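Long-range contact in putative oxidoreductase (Pseudomonas putida, PDB 3L6D), which probably binds NADP and acts as an oxidoreductase, with a Rossmann-type domain resembling that of 6-phosphogluconate dehydrogenase: residues I15-M20 against V35-R40. Sequence-based numbering, arbitrary orientation.
Sequences IGLGAM and VAIWNR
With its CG anti to the backbone N (chi1 -156°), N39 places its amide oxygen within bonding distance of the backbone N of L17, whose own CG, anti to the carbonyl carbon, starts a side chain that runs antiparallel alongside the asparagine. The backbone N of L17 donates to N39 OD1 at 2.6 Å; the donor stands well above the carbonyl plane, 61° out of it, and the bond is bent. L17 CG lies unusually close to N39 CB, at 3.2 Å, perhaps a modelling effect. The leucine is nearly perpendicular to I37, L17 CD1 meeting I37 CD1 at 3.7 Å, and both reach L48 of helix 42-50. One residue earlier, the strands pair in parallel: G16 N gives a weak but straight bond to W38 O (3.3 Å). On the face shared by I15 and W38, the isoleucine's CG2 approaches the indole at its edge, 4.0 Å from W38 CE3, beside V59 of helix 59-65. G16, at phi 101°, calls for glycine, since a CB would jam against the carbonyl O of I15. An alanine in place of N39 would remove the amide and is likely to leave the L17 N-H without this acceptor, the turn less firmly tied to the second strand. With G18 at the N-cap position of helix 19-30, the contact joins two strands of a beta-alpha-beta unit, consistent with the glycine-rich turn (GxGxxG) of NADP-binding Rossmann domains.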
ATOM      1  N   ILE B  15     -12.185 -28.365 -14.115  1.00 21.88           N
ATOM      2  CA  ILE B  15     -11.821 -28.556 -15.465  1.00 24.63           C
ATOM      3  C   ILE B  15     -10.791 -27.529 -15.861  1.00 26.09           C
ATOM      4  O   ILE B  15     -10.980 -26.353 -15.794  1.00 23.79           O
ATOM      5  CB  ILE B  15     -13.033 -28.478 -16.311  1.00 26.28           C
ATOM      6  CG1 ILE B  15     -13.839 -29.731 -16.142  1.00 28.73           C
ATOM      7  CG2 ILE B  15     -12.672 -28.282 -17.720  1.00 30.84           C
ATOM      8  CD1 ILE B  15     -14.989 -29.721 -16.918  1.00 29.80           C
ATOM      9  N   GLY B  16      -9.685 -28.062 -16.297  1.00 29.21           N
ATOM     10  CA  GLY B  16      -8.513 -27.316 -16.640  1.00 32.34           C
ATOM     11  C   GLY B  16      -7.592 -27.476 -15.468  1.00 35.12           C
ATOM     12  O   GLY B  16      -7.913 -27.106 -14.369  1.00 35.89           O
ATOM     13  N   LEU B  17      -6.416 -28.008 -15.726  1.00 35.49           N
ATOM     14  CA  LEU B  17      -5.472 -28.252 -14.674  1.00 35.78           C
ATOM     15  C   LEU B  17      -4.152 -27.704 -15.085  1.00 37.54           C
ATOM     16  O   LEU B  17      -3.199 -28.423 -15.251  1.00 37.84           O
ATOM     17  CB  LEU B  17      -5.316 -29.740 -14.462  1.00 34.96           C
ATOM     18  CG  LEU B  17      -6.570 -30.585 -14.546  1.00 33.32           C
ATOM     19  CD1 LEU B  17      -6.310 -32.020 -14.383  1.00 34.01           C
ATOM     20  CD2 LEU B  17      -7.611 -30.096 -13.567  1.00 34.22           C
ATOM     21  N   GLY B  18      -4.126 -26.390 -15.176  1.00 38.31           N
ATOM     22  CA  GLY B  18      -2.950 -25.575 -15.268  1.00 39.32           C
ATOM     23  C   GLY B  18      -2.638 -25.224 -13.840  1.00 39.99           C
ATOM     24  O   GLY B  18      -3.212 -25.776 -12.941  1.00 40.28           O
ATOM     25  N   ALA B  19      -1.724 -24.308 -13.632  1.00 39.87           N
ATOM     26  CA  ALA B  19      -1.275 -23.998 -12.262  1.00 38.80           C
ATOM     27  C   ALA B  19      -2.405 -23.621 -11.291  1.00 37.65           C
ATOM     28  O   ALA B  19      -2.419 -24.082 -10.141  1.00 37.07           O
ATOM     29  CB  ALA B  19      -0.194 -22.913 -12.279  1.00 39.05           C
HETATM   30  N   MSE B  20      -3.317 -22.759 -11.743  1.00 37.04           N
HETATM   31  CA  MSE B  20      -4.394 -22.226 -10.907  1.00 37.14           C
HETATM   32  C   MSE B  20      -5.461 -23.309 -10.617  1.00 32.52           C
HETATM   33  O   MSE B  20      -5.823 -23.549  -9.453  1.00 29.67           O
HETATM   34  CB  MSE B  20      -5.000 -20.989 -11.574  1.00 42.41           C
HETATM   35  CG  MSE B  20      -6.010 -20.209 -10.746  1.00 37.86           C
HETATM   36 SE   MSE B  20      -5.528 -19.779  -8.898  0.88 50.54          SE
HETATM   37  CE  MSE B  20      -4.713 -17.983  -9.097  1.00 36.92           C
ATOM     38  N   VAL B  35     -13.396 -34.608  -5.095  1.00 15.45           N
ATOM     39  CA  VAL B  35     -13.137 -33.788  -6.329  1.00 14.24           C
ATOM     40  C   VAL B  35     -12.954 -34.667  -7.567  1.00 16.42           C
ATOM     41  O   VAL B  35     -12.148 -35.611  -7.560  1.00 17.49           O
ATOM     42  CB  VAL B  35     -11.861 -32.909  -6.151  1.00 13.36           C
ATOM     43  CG1 VAL B  35     -11.673 -31.938  -7.369  1.00 16.18           C
ATOM     44  CG2 VAL B  35     -11.880 -32.093  -4.834  1.00 16.10           C
ATOM     45  N   ALA B  36     -13.661 -34.318  -8.647  1.00 17.32           N
ATOM     46  CA  ALA B  36     -13.476 -34.982  -9.909  1.00 17.46           C
ATOM     47  C   ALA B  36     -12.847 -33.976 -10.863  1.00 16.83           C
ATOM     48  O   ALA B  36     -13.075 -32.776 -10.737  1.00 16.70           O
ATOM     49  CB  ALA B  36     -14.824 -35.497 -10.442  1.00 16.54           C
ATOM     50  N   ILE B  37     -12.003 -34.469 -11.768  1.00 16.49           N
ATOM     51  CA  ILE B  37     -11.232 -33.573 -12.671  1.00 16.26           C
ATOM     52  C   ILE B  37     -11.257 -34.099 -14.081  1.00 17.02           C
ATOM     53  O   ILE B  37     -11.485 -35.316 -14.339  1.00 15.12           O
ATOM     54  CB  ILE B  37      -9.737 -33.417 -12.233  1.00 17.39           C
ATOM     55  CG1 ILE B  37      -9.031 -34.793 -12.308  1.00 18.73           C
ATOM     56  CG2 ILE B  37      -9.626 -32.722 -10.797  1.00 16.95           C
ATOM     57  CD1 ILE B  37      -7.528 -34.723 -12.119  1.00 20.23           C
ATOM     58  N   TRP B  38     -10.990 -33.177 -15.008  1.00 18.91           N
ATOM     59  CA  TRP B  38     -10.759 -33.541 -16.393  1.00 22.19           C
ATOM     60  C   TRP B  38      -9.786 -32.514 -16.919  1.00 22.31           C
ATOM     61  O   TRP B  38      -9.842 -31.351 -16.547  1.00 19.70           O
ATOM     62  CB  TRP B  38     -12.050 -33.496 -17.234  1.00 24.37           C
ATOM     63  CG  TRP B  38     -11.794 -33.816 -18.709  1.00 26.42           C
ATOM     64  CD1 TRP B  38     -11.820 -35.048 -19.314  1.00 25.73           C
ATOM     65  CD2 TRP B  38     -11.439 -32.882 -19.723  1.00 25.97           C
ATOM     66  NE1 TRP B  38     -11.517 -34.927 -20.664  1.00 25.96           N
ATOM     67  CE2 TRP B  38     -11.281 -33.606 -20.934  1.00 27.21           C
ATOM     68  CE3 TRP B  38     -11.257 -31.500 -19.731  1.00 26.54           C
ATOM     69  CZ2 TRP B  38     -10.921 -32.983 -22.136  1.00 27.16           C
ATOM     70  CZ3 TRP B  38     -10.885 -30.880 -20.933  1.00 27.57           C
ATOM     71  CH2 TRP B  38     -10.728 -31.624 -22.108  1.00 27.63           C
ATOM     72  N   ASN B  39      -8.888 -32.969 -17.778  1.00 26.55           N
ATOM     73  CA  ASN B  39      -8.004 -32.104 -18.477  1.00 32.50           C
ATOM     74  C   ASN B  39      -7.372 -32.768 -19.673  1.00 34.50           C
ATOM     75  O   ASN B  39      -7.728 -33.889 -20.047  1.00 32.11           O
ATOM     76  CB  ASN B  39      -6.869 -31.706 -17.570  1.00 37.25           C
ATOM     77  CG  ASN B  39      -6.255 -30.431 -17.993  1.00 53.03           C
ATOM     78  OD1 ASN B  39      -6.860 -29.388 -17.840  1.00 40.75           O
ATOM     79  ND2 ASN B  39      -5.065 -30.497 -18.569  1.00 39.89           N
ATOM     80  N   ARG B  40      -6.395 -32.057 -20.243  1.00 38.22           N
ATOM     81  CA  ARG B  40      -5.516 -32.580 -21.307  1.00 40.34           C
ATOM     82  C   ARG B  40      -4.062 -32.776 -20.806  1.00 41.61           C
ATOM     83  O   ARG B  40      -3.136 -32.967 -21.615  1.00 42.06           O
ATOM     84  CB  ARG B  40      -5.559 -31.623 -22.504  1.00 42.10           C
ATOM     85  CG  ARG B  40      -6.986 -31.206 -22.945  1.00 58.81           C
ATOM     86  CD  ARG B  40      -6.947 -30.485 -24.313  1.00 45.32           C
ATOM     87  NE  ARG B  40      -8.262 -30.109 -24.853  1.00 59.48           N
ATOM     88  CZ  ARG B  40      -8.799 -30.609 -25.970  1.00 47.02           C
ATOM     89  NH1 ARG B  40      -8.145 -31.519 -26.694  1.00 60.03           N
ATOM     90  NH2 ARG B  40     -10.002 -30.204 -26.375  1.00 60.01           N
TER